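Local atomic coordinates of imelysin (Bacteroides ovatus ATCC 8483, PDB entry 3OYV), a protein that belongs to the imelysin-like family and is probably involved in bacterial iron uptake as a metal-binding protein of the outer membrane. Residues Pro11-Tyr16 and Leu351-Glu356; Ser115-His120 and Leu307-Ile312; Asn134-Ser139 and Thr162-Ala167; Gly155-Leu160 and Lys210-Asn215. All blocks are in the same frame, centred on the assembly; numbering follows the deposited sequence. Where two conformers were deposited one is given.

Contact 1: residues Pro11-Tyr16 and Leu351-Glu356; sequences PANIDY and LYKNGE. With GOL (glycerol), chain E.
A small beta hairpin near the C-terminus sends Lys353 across to the N-terminal loop ahead of helix 21-47, where its ammonium lies between Asn13 and Asp15. The lysine is stretched out: CG stands anti to the backbone N (chi1 -176°), and with every later torsion near 180° the chain spans the gap at full length. NZ forms a salt bridge with Asp15 OD1 at 2.7 Å, arriving on the syn side of the carboxylate, and donates to Asn13 OD1 at 2.9 Å. Strands 352-353 and 356-357 are joined by a type I' turn from Lys353 to Glu356, closed by backbone bonds between the two, and the lysine chain leaves from its first residue. One water ties the two acceptor side chains together, taking a bond from Asn13 ND2 at 2.6 Å and giving one to Asp15 OD2. A leucine in place of Lys353 would probably leave the Asp15 carboxylate without this counter-charge and Asn13 OD1 without this donor. A glycerol, probably from the crystallisation liquor, spans the backbones: its O1 donates to Tyr352 O at 2.7 Å, while its O3 accepts from Ile14 N and donates to Ala12 O. Arg358 bonds both the glycerol and Ile14 O.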
loop_
_atom_site.group_PDB
_atom_site.type_symbol
_atom_site.label_atom_id
_atom_site.label_comp_id
_atom_site.label_asym_id
_atom_site.label_seq_id
_atom_site.Cartn_x
_atom_site.Cartn_y
_atom_site.Cartn_z
ATOM N N PRO A 11 5.221 -17.211 15.907
ATOM C CA PRO A 11 5.865 -15.911 15.641
ATOM C C PRO A 11 7.127 -15.938 14.801
ATOM O O PRO A 11 7.575 -14.869 14.319
ATOM C CB PRO A 11 6.290 -15.416 17.037
ATOM C CG PRO A 11 5.590 -16.276 18.015
ATOM C CD PRO A 11 5.389 -17.593 17.326
ATOM N N ALA A 12 7.705 -17.115 14.608
ATOM C CA ALA A 12 8.924 -17.226 13.796
ATOM C C ALA A 12 10.024 -16.250 14.226
ATOM O O ALA A 12 10.525 -15.445 13.429
ATOM C CB ALA A 12 8.561 -17.008 12.327
ATOM N N ASN A 13 10.425 -16.343 15.480
ATOM C CA ASN A 13 11.505 -15.547 16.041
ATOM C C ASN A 13 12.854 -15.957 15.436
ATOM O O ASN A 13 13.190 -17.136 15.421
ATOM C CB ASN A 13 11.594 -15.769 17.558
ATOM C CG ASN A 13 12.655 -14.902 18.204
ATOM O OD1 ASN A 13 12.457 -13.698 18.376
ATOM N ND2 ASN A 13 13.780 -15.513 18.591
ATOM N N ILE A 14 13.624 -14.988 14.970
ATOM C CA ILE A 14 15.006 -15.232 14.577
ATOM C C ILE A 14 15.770 -13.927 14.717
ATOM O O ILE A 14 15.196 -12.859 14.509
ATOM C CB ILE A 14 15.059 -15.818 13.163
ATOM C CG1 ILE A 14 16.482 -16.202 12.798
ATOM C CG2 ILE A 14 14.438 -14.825 12.129
ATOM C CD1 ILE A 14 16.559 -17.062 11.517
ATOM N N ASP A 15 17.036 -13.998 15.096
ATOM C CA ASP A 15 17.906 -12.841 15.096
ATOM C C ASP A 15 19.041 -13.045 14.100
ATOM O O ASP A 15 19.416 -14.181 13.798
ATOM C CB ASP A 15 18.482 -12.595 16.487
ATOM C CG ASP A 15 17.411 -12.325 17.528
ATOM O OD1 ASP A 15 16.589 -11.419 17.299
ATOM O OD2 ASP A 15 17.405 -13.008 18.579
ATOM N N TYR A 16 19.567 -11.930 13.623
ATOM C CA TYR A 16 20.718 -11.929 12.739
ATOM C C TYR A 16 21.948 -12.380 13.511
ATOM O O TYR A 16 22.244 -11.849 14.603
ATOM C CB TYR A 16 20.889 -10.514 12.203
ATOM C CG TYR A 16 22.045 -10.277 11.268
ATOM C CD1 TYR A 16 21.906 -10.455 9.886
ATOM C CD2 TYR A 16 23.266 -9.836 11.746
ATOM C CE1 TYR A 16 22.952 -10.189 9.027
ATOM C CE2 TYR A 16 24.328 -9.590 10.891
ATOM C CZ TYR A 16 24.172 -9.775 9.520
ATOM O OH TYR A 16 25.247 -9.512 8.700
ATOM N N LEU A 351 14.256 -6.629 8.328
ATOM C CA LEU A 351 14.863 -5.378 8.740
ATOM C C LEU A 351 14.542 -4.935 10.170
ATOM O O LEU A 351 15.305 -4.173 10.757
ATOM C CB LEU A 351 14.484 -4.245 7.773
ATOM C CG LEU A 351 15.066 -4.338 6.375
ATOM C CD1 LEU A 351 14.495 -3.209 5.507
ATOM C CD2 LEU A 351 16.611 -4.292 6.424
ATOM N N TYR A 352 13.381 -5.354 10.682
ATOM C CA TYR A 352 12.848 -4.890 11.945
ATOM C C TYR A 352 12.549 -6.023 12.913
ATOM O O TYR A 352 12.221 -7.140 12.482
ATOM C CB TYR A 352 11.529 -4.182 11.711
ATOM C CG TYR A 352 11.578 -2.844 11.028
ATOM C CD1 TYR A 352 11.697 -1.679 11.752
ATOM C CD2 TYR A 352 11.408 -2.748 9.642
ATOM C CE1 TYR A 352 11.655 -0.442 11.116
ATOM C CE2 TYR A 352 11.399 -1.528 9.005
ATOM C CZ TYR A 352 11.496 -0.377 9.747
ATOM O OH TYR A 352 11.436 0.821 9.079
ATOM N N LYS A 353 12.611 -5.696 14.196
ATOM C CA LYS A 353 12.070 -6.581 15.195
ATOM C C LYS A 353 11.439 -5.747 16.301
ATOM O O LYS A 353 12.086 -4.873 16.881
ATOM C CB LYS A 353 13.178 -7.477 15.711
ATOM C CG LYS A 353 12.652 -8.507 16.715
ATOM C CD LYS A 353 13.702 -9.468 17.154
ATOM C CE LYS A 353 13.106 -10.587 17.974
ATOM N NZ LYS A 353 14.184 -11.431 18.569
ATOM N N ASN A 354 10.166 -6.014 16.585
ATOM C CA ASN A 354 9.483 -5.406 17.758
ATOM C C ASN A 354 9.538 -3.872 17.746
ATOM O O ASN A 354 9.765 -3.197 18.764
ATOM C CB ASN A 354 10.038 -5.965 19.101
ATOM C CG ASN A 354 9.870 -7.485 19.243
ATOM O OD1 ASN A 354 8.971 -8.105 18.649
ATOM N ND2 ASN A 354 10.768 -8.099 20.026
ATOM N N GLY A 355 9.336 -3.321 16.557
ATOM C CA GLY A 355 9.214 -1.893 16.343
ATOM C C GLY A 355 10.502 -1.121 16.125
ATOM O O GLY A 355 10.465 0.095 15.962
ATOM N N GLU A 356 11.650 -1.799 16.118
ATOM C CA GLU A 356 12.951 -1.122 15.980
ATOM C C GLU A 356 13.773 -1.814 14.901
ATOM O O GLU A 356 13.556 -2.994 14.628
ATOM C CB GLU A 356 13.733 -1.139 17.307
ATOM C CG GLU A 356 13.073 -0.370 18.468
ATOM C CD GLU A 356 13.036 1.166 18.277
ATOM O OE1 GLU A 356 13.545 1.708 17.258
ATOM O OE2 GLU A 356 12.477 1.851 19.173
HETATM C C1 GOL E . 10.054 -10.361 12.620
HETATM O O1 GOL E . 10.610 -9.224 13.261
HETATM C C2 GOL E . 9.617 -11.448 13.631
HETATM O O2 GOL E . 8.601 -10.904 14.504
HETATM C C3 GOL E . 10.749 -11.927 14.577
HETATM O O3 GOL E . 11.820 -12.679 13.975
HETATM O O HOH W 1 15.209 -14.018 20.228
#

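Contact 2: residues Ser115-His120 and Leu307-Ile312; sequences SWYSWH and LDQNAI
Gln309 OE1 accepts the hydroxyl proton of Tyr117 OH at 2.7 Å, and a water that accepts from Trp116 NE1 lies 2.8 Å from the same OE1. The phenol and the amide reach toward each other end on; OE1 lies at the ring's edge, and ring and amide are nearly coplanar (25°). The hydroxyl meets OE1 with an angle of 120° at the oxygen, somewhat tilted from the amide plane. Gln309 gets there with CG beside its own backbone N (chi1 -57°) and the rest of the chain extended. On the other flank of the hydroxyl, Leu307 CD1 packs against Tyr117 OH at 3.6 Å and touches the ring at CE2. The contact joins the loop between helices 106-111 and 121-137 to the start of helix 309-316, where Asp308 is the N-cap and its OD1 takes Ala311 N at 3.1 Å. Phe349 meets the Tyr117 ring edge-to-face, and Arg183 makes a cation-pi contact with Trp116. Because the phenol spends its proton on the amide oxygen, the hydroxyl of this buried tyrosine has a partner for that proton, and the bond is likely to fix both the hydroxyl's rotation and which end of the Gln309 amide faces the loop.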
loop_
_atom_site.group_PDB
_atom_site.type_symbol
_atom_site.label_atom_id
_atom_site.label_comp_id
_atom_site.label_asym_id
_atom_site.label_seq_id
_atom_site.Cartn_x
_atom_site.Cartn_y
_atom_site.Cartn_z
ATOM N N SER A 115 1.988 -4.591 9.356
ATOM C CA SER A 115 3.016 -3.573 9.620
ATOM C C SER A 115 3.400 -3.460 11.110
ATOM O O SER A 115 4.029 -2.479 11.533
ATOM C CB SER A 115 2.690 -2.202 9.033
ATOM O OG SER A 115 2.697 -2.228 7.623
ATOM N N TRP A 116 3.118 -4.489 11.923
ATOM C CA TRP A 116 3.517 -4.411 13.315
ATOM C C TRP A 116 5.016 -4.547 13.531
ATOM O O TRP A 116 5.529 -4.061 14.520
ATOM C CB TRP A 116 2.777 -5.434 14.167
ATOM C CG TRP A 116 3.327 -6.865 14.198
ATOM C CD1 TRP A 116 2.929 -7.913 13.421
ATOM C CD2 TRP A 116 4.361 -7.382 15.050
ATOM N NE1 TRP A 116 3.628 -9.051 13.743
ATOM C CE2 TRP A 116 4.493 -8.756 14.755
ATOM C CE3 TRP A 116 5.149 -6.828 16.056
ATOM C CZ2 TRP A 116 5.434 -9.573 15.399
ATOM C CZ3 TRP A 116 6.058 -7.647 16.724
ATOM C CH2 TRP A 116 6.180 -9.002 16.394
ATOM N N TYR A 117 5.734 -5.219 12.615
ATOM C CA TYR A 117 7.123 -5.483 12.883
ATOM C C TYR A 117 7.861 -4.177 13.108
ATOM O O TYR A 117 8.794 -4.108 13.904
ATOM C CB TYR A 117 7.824 -6.205 11.749
ATOM C CG TYR A 117 7.254 -7.494 11.246
ATOM C CD1 TYR A 117 6.766 -8.476 12.101
ATOM C CD2 TYR A 117 7.208 -7.755 9.899
ATOM C CE1 TYR A 117 6.290 -9.666 11.600
ATOM C CE2 TYR A 117 6.762 -8.957 9.389
ATOM C CZ TYR A 117 6.280 -9.910 10.248
ATOM O OH TYR A 117 5.811 -11.091 9.710
ATOM N N SER A 118 7.438 -3.137 12.379
ATOM C CA SER A 118 8.054 -1.817 12.432
ATOM C C SER A 118 7.238 -0.820 13.273
ATOM O O SER A 118 7.507 0.381 13.269
ATOM C CB SER A 118 8.226 -1.291 11.001
ATOM O OG SER A 118 7.009 -1.305 10.333
ATOM N N TRP A 119 6.202 -1.315 13.955
ATOM C CA TRP A 119 5.232 -0.474 14.706
ATOM C C TRP A 119 4.663 0.632 13.816
ATOM O O TRP A 119 4.467 1.783 14.227
ATOM C CB TRP A 119 5.865 0.109 15.969
ATOM C CG TRP A 119 6.022 -0.831 17.113
ATOM C CD1 TRP A 119 5.966 -2.180 17.083
ATOM C CD2 TRP A 119 6.272 -0.470 18.467
ATOM N NE1 TRP A 119 6.165 -2.693 18.329
ATOM C CE2 TRP A 119 6.342 -1.660 19.204
ATOM C CE3 TRP A 119 6.407 0.758 19.138
ATOM C CZ2 TRP A 119 6.583 -1.672 20.599
ATOM C CZ3 TRP A 119 6.616 0.747 20.535
ATOM C CH2 TRP A 119 6.699 -0.464 21.241
ATOM N N HIS A 120 4.428 0.275 12.571
ATOM C CA HIS A 120 4.056 1.218 11.516
ATOM C C HIS A 120 2.578 1.126 11.114
ATOM O O HIS A 120 2.130 1.817 10.199
ATOM C CB HIS A 120 5.033 0.942 10.345
ATOM C CG HIS A 120 4.745 1.689 9.091
ATOM N ND1 HIS A 120 4.917 3.052 8.985
ATOM C CD2 HIS A 120 4.353 1.255 7.878
ATOM C CE1 HIS A 120 4.586 3.430 7.759
ATOM N NE2 HIS A 120 4.264 2.349 7.060
ATOM N N LEU A 307 2.315 -13.453 6.238
ATOM C CA LEU A 307 3.423 -14.153 5.623
ATOM C C LEU A 307 3.474 -15.594 6.125
ATOM O O LEU A 307 2.913 -15.911 7.168
ATOM C CB LEU A 307 4.747 -13.484 5.999
ATOM C CG LEU A 307 4.859 -11.996 5.645
ATOM C CD1 LEU A 307 6.177 -11.413 6.133
ATOM C CD2 LEU A 307 4.673 -11.796 4.132
ATOM N N ASP A 308 4.221 -16.431 5.404
ATOM C CA ASP A 308 4.615 -17.751 5.910
ATOM C C ASP A 308 5.933 -17.515 6.658
ATOM O O ASP A 308 7.028 -17.672 6.107
ATOM C CB ASP A 308 4.776 -18.764 4.787
ATOM C CG ASP A 308 5.014 -20.174 5.305
ATOM O OD1 ASP A 308 5.355 -20.324 6.505
ATOM O OD2 ASP A 308 4.862 -21.100 4.488
ATOM N N GLN A 309 5.821 -17.085 7.904
ATOM C CA GLN A 309 6.977 -16.652 8.666
ATOM C C GLN A 309 7.927 -17.820 8.954
ATOM O O GLN A 309 9.157 -17.678 8.879
ATOM C CB GLN A 309 6.544 -15.951 9.933
ATOM C CG GLN A 309 5.632 -14.741 9.712
ATOM C CD GLN A 309 5.079 -14.211 11.023
ATOM O OE1 GLN A 309 5.362 -13.058 11.445
ATOM N NE2 GLN A 309 4.295 -15.063 11.710
ATOM N N ASN A 310 7.372 -18.994 9.226
ATOM C CA ASN A 310 8.240 -20.137 9.453
ATOM C C ASN A 310 9.040 -20.491 8.183
ATOM O O ASN A 310 10.219 -20.889 8.300
ATOM C CB ASN A 310 7.475 -21.341 9.981
ATOM C CG ASN A 310 8.353 -22.569 10.092
ATOM O OD1 ASN A 310 8.257 -23.470 9.283
ATOM N ND2 ASN A 310 9.261 -22.557 11.045
ATOM N N ALA A 311 8.458 -20.313 6.997
ATOM C CA ALA A 311 9.193 -20.514 5.751
ATOM C C ALA A 311 10.343 -19.531 5.588
ATOM O O ALA A 311 11.410 -19.901 5.070
ATOM C CB ALA A 311 8.281 -20.455 4.538
ATOM N N ILE A 312 10.143 -18.291 6.049
ATOM C CA ILE A 312 11.249 -17.315 6.013
ATOM C C ILE A 312 12.385 -17.761 6.921
ATOM O O ILE A 312 13.544 -17.702 6.532
ATOM C CB ILE A 312 10.770 -15.888 6.358
ATOM C CG1 ILE A 312 9.714 -15.405 5.353
ATOM C CG2 ILE A 312 11.937 -14.921 6.361
ATOM C CD1 ILE A 312 8.914 -14.156 5.812
HETATM O O HOH W 2 3.289 -11.682 12.771
#

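Contact 3: residues Asn134-Ser139 and Thr162-Ala167; sequences NAYYGS and TKIKNA
Tyr136, in the last turn of helix 121-137, lays its ring against Ile164 of helix 158-177, a helix-to-helix packing in this predominantly helical imelysin fold. The contact has a buried half built on Tyr136 and a more open half built on Tyr137. In the buried half, Ile164 CG2 makes a CH-pi contact over one face of the Tyr136 ring, 3.7 Å from its centroid and 15° off the normal. The methyl is placed there because CG2 stands opposite the backbone N of Ile164, while the other branch carries CD1 to within 3.5 Å of Tyr136 OH. Lys165 CG closes on the edge of the same ring, 3.9 Å from Tyr136 CE2. The phenol oxygen has its polar partner in Asp161, one turn from Lys165 and Ile164 on the same helix, and helix 149-156 lines the ring through Ile153. A leucine in place of Tyr136 would probably deprive Ile164 CG2 of its flat platform and leave Asp161 without the hydroxyl it bonds. The Tyr137 side is partly exposed and looser, with no group of the facing segment over a ring face: Lys165 meets Tyr137 obliquely, the two side chains crossing at about a right angle, with Lys165 CD 3.6 Å from Tyr137 OH. The bend in the lysine lies beyond this touching carbon and redirects only CE and NZ. No direct hydrogen bond crosses between the segments; a water does that work instead. It lies 2.8 Å from Tyr137 OH and donates to the backbone oxygen Lys165 O at 2.9 Å.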
loop_
_atom_site.group_PDB
_atom_site.type_symbol
_atom_site.label_atom_id
_atom_site.label_comp_id
_atom_site.label_asym_id
_atom_site.label_seq_id
_atom_site.Cartn_x
_atom_site.Cartn_y
_atom_site.Cartn_z
ATOM N N ASN A 134 -6.228 11.902 -1.750
ATOM C CA ASN A 134 -5.578 12.268 -3.006
ATOM C C ASN A 134 -6.473 12.044 -4.204
ATOM O O ASN A 134 -6.562 12.895 -5.093
ATOM C CB ASN A 134 -4.269 11.514 -3.167
ATOM C CG ASN A 134 -3.214 11.922 -2.151
ATOM O OD1 ASN A 134 -3.405 12.871 -1.362
ATOM N ND2 ASN A 134 -2.089 11.217 -2.151
ATOM N N ALA A 135 -7.160 10.911 -4.242
ATOM C CA ALA A 135 -8.065 10.601 -5.346
ATOM C C ALA A 135 -9.173 11.640 -5.437
ATOM O O ALA A 135 -9.509 12.078 -6.534
ATOM C CB ALA A 135 -8.690 9.185 -5.199
ATOM N N TYR A 136 -9.754 11.999 -4.301
ATOM C CA TYR A 136 -10.894 12.917 -4.255
ATOM C C TYR A 136 -10.490 14.369 -4.578
ATOM O O TYR A 136 -11.260 15.116 -5.198
ATOM C CB TYR A 136 -11.593 12.792 -2.891
ATOM C CG TYR A 136 -12.913 13.540 -2.817
ATOM C CD1 TYR A 136 -13.977 13.169 -3.630
ATOM C CD2 TYR A 136 -13.090 14.579 -1.904
ATOM C CE1 TYR A 136 -15.206 13.846 -3.567
ATOM C CE2 TYR A 136 -14.305 15.263 -1.845
ATOM C CZ TYR A 136 -15.342 14.901 -2.668
ATOM O OH TYR A 136 -16.545 15.590 -2.662
ATOM N N TYR A 137 -9.282 14.729 -4.160
ATOM C CA TYR A 137 -8.755 16.104 -4.306
ATOM C C TYR A 137 -8.006 16.336 -5.624
ATOM O O TYR A 137 -7.718 17.482 -5.988
ATOM C CB TYR A 137 -7.809 16.429 -3.164
ATOM C CG TYR A 137 -8.415 16.723 -1.792
ATOM C CD1 TYR A 137 -9.732 16.434 -1.489
ATOM C CD2 TYR A 137 -7.635 17.292 -0.779
ATOM C CE1 TYR A 137 -10.252 16.738 -0.200
ATOM C CE2 TYR A 137 -8.153 17.605 0.469
ATOM C CZ TYR A 137 -9.457 17.305 0.772
ATOM O OH TYR A 137 -9.980 17.592 2.034
ATOM N N GLY A 138 -7.683 15.263 -6.345
ATOM C CA GLY A 138 -6.891 15.387 -7.574
ATOM C C GLY A 138 -5.502 15.922 -7.365
ATOM O O GLY A 138 -4.984 16.678 -8.178
ATOM N N SER A 139 -4.892 15.554 -6.244
ATOM C CA SER A 139 -3.557 16.029 -5.926
ATOM C C SER A 139 -2.871 15.126 -4.911
ATOM O O SER A 139 -3.502 14.237 -4.326
ATOM C CB SER A 139 -3.640 17.432 -5.335
ATOM O OG SER A 139 -4.132 17.364 -3.982
ATOM N N THR A 162 -18.655 18.624 1.598
ATOM C CA THR A 162 -18.160 18.873 2.927
ATOM C C THR A 162 -18.242 17.611 3.784
ATOM O O THR A 162 -17.299 17.338 4.522
ATOM C CB THR A 162 -18.938 20.022 3.558
ATOM O OG1 THR A 162 -18.608 21.218 2.830
ATOM C CG2 THR A 162 -18.614 20.164 5.078
ATOM N N LYS A 163 -19.336 16.862 3.633
ATOM C CA LYS A 163 -19.469 15.619 4.400
ATOM C C LYS A 163 -18.398 14.602 3.973
ATOM O O LYS A 163 -17.837 13.906 4.821
ATOM C CB LYS A 163 -20.849 15.040 4.241
ATOM C CG LYS A 163 -21.911 15.818 5.046
ATOM C CD LYS A 163 -23.255 15.109 4.985
ATOM C CE LYS A 163 -24.435 16.050 5.273
ATOM N NZ LYS A 163 -25.062 16.603 4.038
ATOM N N ILE A 164 -18.078 14.520 2.677
ATOM C CA ILE A 164 -17.050 13.566 2.232
ATOM C C ILE A 164 -15.694 13.992 2.774
ATOM O O ILE A 164 -14.942 13.179 3.329
ATOM C CB ILE A 164 -17.063 13.449 0.693
ATOM C CG1 ILE A 164 -18.368 12.834 0.201
ATOM C CG2 ILE A 164 -15.806 12.642 0.153
ATOM C CD1 ILE A 164 -18.646 13.106 -1.276
ATOM N N LYS A 165 -15.339 15.257 2.622
ATOM C CA LYS A 165 -14.068 15.745 3.115
ATOM C C LYS A 165 -13.912 15.524 4.612
ATOM O O LYS A 165 -12.852 15.116 5.097
ATOM C CB LYS A 165 -13.870 17.223 2.757
ATOM C CG LYS A 165 -13.738 17.492 1.264
ATOM C CD LYS A 165 -13.156 18.912 0.951
ATOM C CE LYS A 165 -14.137 20.004 1.316
ATOM N NZ LYS A 165 -13.617 21.369 0.991
ATOM N N ASN A 166 -14.979 15.816 5.342
ATOM C CA ASN A 166 -14.998 15.567 6.789
ATOM C C ASN A 166 -14.813 14.089 7.151
ATOM O O ASN A 166 -14.127 13.764 8.126
ATOM C CB ASN A 166 -16.314 16.089 7.413
ATOM C CG ASN A 166 -16.383 17.606 7.436
ATOM O OD1 ASN A 166 -15.365 18.281 7.252
ATOM N ND2 ASN A 166 -17.561 18.149 7.782
ATOM N N ALA A 167 -15.459 13.225 6.391
ATOM C CA ALA A 167 -15.360 11.770 6.637
ATOM C C ALA A 167 -13.963 11.229 6.358
ATOM O O ALA A 167 -13.474 10.349 7.097
ATOM C CB ALA A 167 -16.370 11.012 5.865
HETATM O O HOH W 3 -10.357 15.429 3.733
#

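Contact 4: residues Gly155-Leu160 and Lys210-Asn215; sequences GANSSL and KSYIAN
Ala156 ends helix 149-156 with its methyl at the edge of the Tyr212 ring, near the ring plane, CB lying 3.9 Å from Tyr212 CE2 and 3.6 Å from Tyr212 OH. Next along the chain, Asn157 breaks the helix and starts another: it is the N-cap of helix 158-177, and its OD1 receives Leu160 N at 3.1 Å in a nearly straight bond, 164° at the hydrogen, from above the carbonyl plane. CG anti to the backbone N (chi1 -177°) brings the amide over to the tyrosine, and with OD1 held by the cap its ND2 comes within 3.5 Å of Tyr212 CE1, the amide and ring planes being 63° apart. Within the first turn of the new helix, Leu160 and the tyrosine run antiparallel alongside each other, and Leu160 CD2 sits 3.8 Å from Tyr212 CB, at the base of the ring. One aromatic side chain of helix 189-214 thus lies against the junction between two consecutive helices, with Ile220 of a following loop touching both Ala156 and Tyr212. With its oxygen committed to the cap, Asn157 has its amide orientation set, which implies that it presents nitrogen rather than oxygen to the tyrosine ring.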
loop_
_atom_site.group_PDB
_atom_site.type_symbol
_atom_site.label_atom_id
_atom_site.label_comp_id
_atom_site.label_asym_id
_atom_site.label_seq_id
_atom_site.Cartn_x
_atom_site.Cartn_y
_atom_site.Cartn_z
ATOM N N GLY A 155 -19.468 22.188 -6.458
ATOM C CA GLY A 155 -20.290 23.054 -7.305
ATOM C C GLY A 155 -21.724 22.576 -7.395
ATOM O O GLY A 155 -22.621 23.392 -7.574
ATOM N N ALA A 156 -21.964 21.273 -7.284
ATOM C CA ALA A 156 -23.295 20.686 -7.445
ATOM C C ALA A 156 -24.053 20.512 -6.139
ATOM O O ALA A 156 -25.286 20.605 -6.131
ATOM C CB ALA A 156 -23.227 19.345 -8.184
ATOM N N ASN A 157 -23.310 20.236 -5.062
ATOM C CA ASN A 157 -23.875 19.865 -3.765
ATOM C C ASN A 157 -22.803 20.065 -2.708
ATOM O O ASN A 157 -22.075 19.125 -2.296
ATOM C CB ASN A 157 -24.377 18.429 -3.829
ATOM C CG ASN A 157 -25.062 17.972 -2.551
ATOM O OD1 ASN A 157 -24.988 18.614 -1.518
ATOM N ND2 ASN A 157 -25.690 16.825 -2.634
ATOM N N SER A 158 -22.649 21.304 -2.289
ATOM C CA SER A 158 -21.605 21.677 -1.368
ATOM C C SER A 158 -21.682 20.894 -0.029
ATOM O O SER A 158 -20.655 20.594 0.571
ATOM C CB SER A 158 -21.654 23.174 -1.096
ATOM O OG SER A 158 -22.938 23.544 -0.612
ATOM N N SER A 159 -22.903 20.590 0.408
ATOM C CA SER A 159 -23.111 19.848 1.647
ATOM C C SER A 159 -22.468 18.472 1.541
ATOM O O SER A 159 -21.744 18.053 2.458
ATOM C CB SER A 159 -24.603 19.691 1.943
ATOM O OG SER A 159 -25.148 20.921 2.366
ATOM N N LEU A 160 -22.760 17.792 0.434
ATOM C CA LEU A 160 -22.211 16.452 0.172
ATOM C C LEU A 160 -20.678 16.481 0.143
ATOM O O LEU A 160 -20.004 15.642 0.738
ATOM C CB LEU A 160 -22.783 15.861 -1.106
ATOM C CG LEU A 160 -22.201 14.497 -1.486
ATOM C CD1 LEU A 160 -22.373 13.441 -0.334
ATOM C CD2 LEU A 160 -22.829 14.024 -2.785
ATOM N N LYS A 210 -21.119 7.947 -5.066
ATOM C CA LYS A 210 -21.295 7.259 -6.347
ATOM C C LYS A 210 -22.693 7.461 -6.914
ATOM O O LYS A 210 -22.835 7.696 -8.105
ATOM C CB LYS A 210 -21.002 5.757 -6.271
ATOM C CG LYS A 210 -20.458 5.211 -7.586
ATOM C CD LYS A 210 -20.868 3.774 -7.895
ATOM C CE LYS A 210 -20.968 2.916 -6.660
ATOM N NZ LYS A 210 -20.688 1.491 -7.011
ATOM N N SER A 211 -23.709 7.341 -6.059
ATOM C CA SER A 211 -25.113 7.503 -6.470
ATOM C C SER A 211 -25.366 8.897 -7.032
ATOM O O SER A 211 -26.069 9.076 -8.034
ATOM C CB SER A 211 -26.078 7.263 -5.286
ATOM O OG SER A 211 -26.057 5.914 -4.827
ATOM N N TYR A 212 -24.812 9.888 -6.354
ATOM C CA TYR A 212 -25.012 11.271 -6.768
ATOM C C TYR A 212 -24.412 11.521 -8.155
ATOM O O TYR A 212 -25.045 12.132 -9.017
ATOM C CB TYR A 212 -24.451 12.231 -5.733
ATOM C CG TYR A 212 -24.854 13.654 -6.029
ATOM C CD1 TYR A 212 -26.051 14.174 -5.517
ATOM C CD2 TYR A 212 -24.078 14.476 -6.835
ATOM C CE1 TYR A 212 -26.452 15.482 -5.812
ATOM C CE2 TYR A 212 -24.472 15.789 -7.118
ATOM C CZ TYR A 212 -25.652 16.282 -6.599
ATOM O OH TYR A 212 -26.057 17.579 -6.893
ATOM N N ILE A 213 -23.203 11.017 -8.390
ATOM C CA ILE A 213 -22.564 11.144 -9.705
ATOM C C ILE A 213 -23.336 10.381 -10.793
ATOM O O ILE A 213 -23.563 10.902 -11.894
ATOM C CB ILE A 213 -21.081 10.662 -9.648
ATOM C CG1 ILE A 213 -20.295 11.538 -8.667
ATOM C CG2 ILE A 213 -20.450 10.708 -11.043
ATOM C CD1 ILE A 213 -18.897 10.939 -8.253
ATOM N N ALA A 214 -23.752 9.155 -10.473
ATOM C CA ALA A 214 -24.410 8.275 -11.431
ATOM C C ALA A 214 -25.803 8.773 -11.870
ATOM O O ALA A 214 -26.234 8.449 -12.968
ATOM C CB ALA A 214 -24.527 6.839 -10.864
ATOM N N ASN A 215 -26.444 9.580 -11.026
ATOM C CA ASN A 215 -27.780 10.125 -11.337
ATOM C C ASN A 215 -27.677 11.181 -12.451
ATOM O O ASN A 215 -27.178 12.280 -12.197
ATOM C CB ASN A 215 -28.401 10.714 -10.078
ATOM C CG ASN A 215 -29.833 11.223 -10.289
ATOM O OD1 ASN A 215 -30.349 11.228 -11.417
ATOM N ND2 ASN A 215 -30.457 11.663 -9.214
#

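In the fold
The four contacts fall into two pairs at opposite sides of the chain's centre. Contacts 1 and 2 have centres 8 Å apart and touch: Gly355 N lies 2.8 Å from Tyr117 O, a probable hydrogen bond, and Ala12 packs on Gln309. The glycerol of contact 1 also lies about 4 Å from the side chain of Tyr117, so both border the place where this molecule, probably from the crystallisation liquor, is bound, which may mark a pocket. Contacts 3 and 4, 13 Å apart between centres, share helix 158-177, which starts at the capped junction. Both are nested within the loop closed by contact 2, itself inside that of contact 1; centres of contacts 1 and 4 are 48 Å apart.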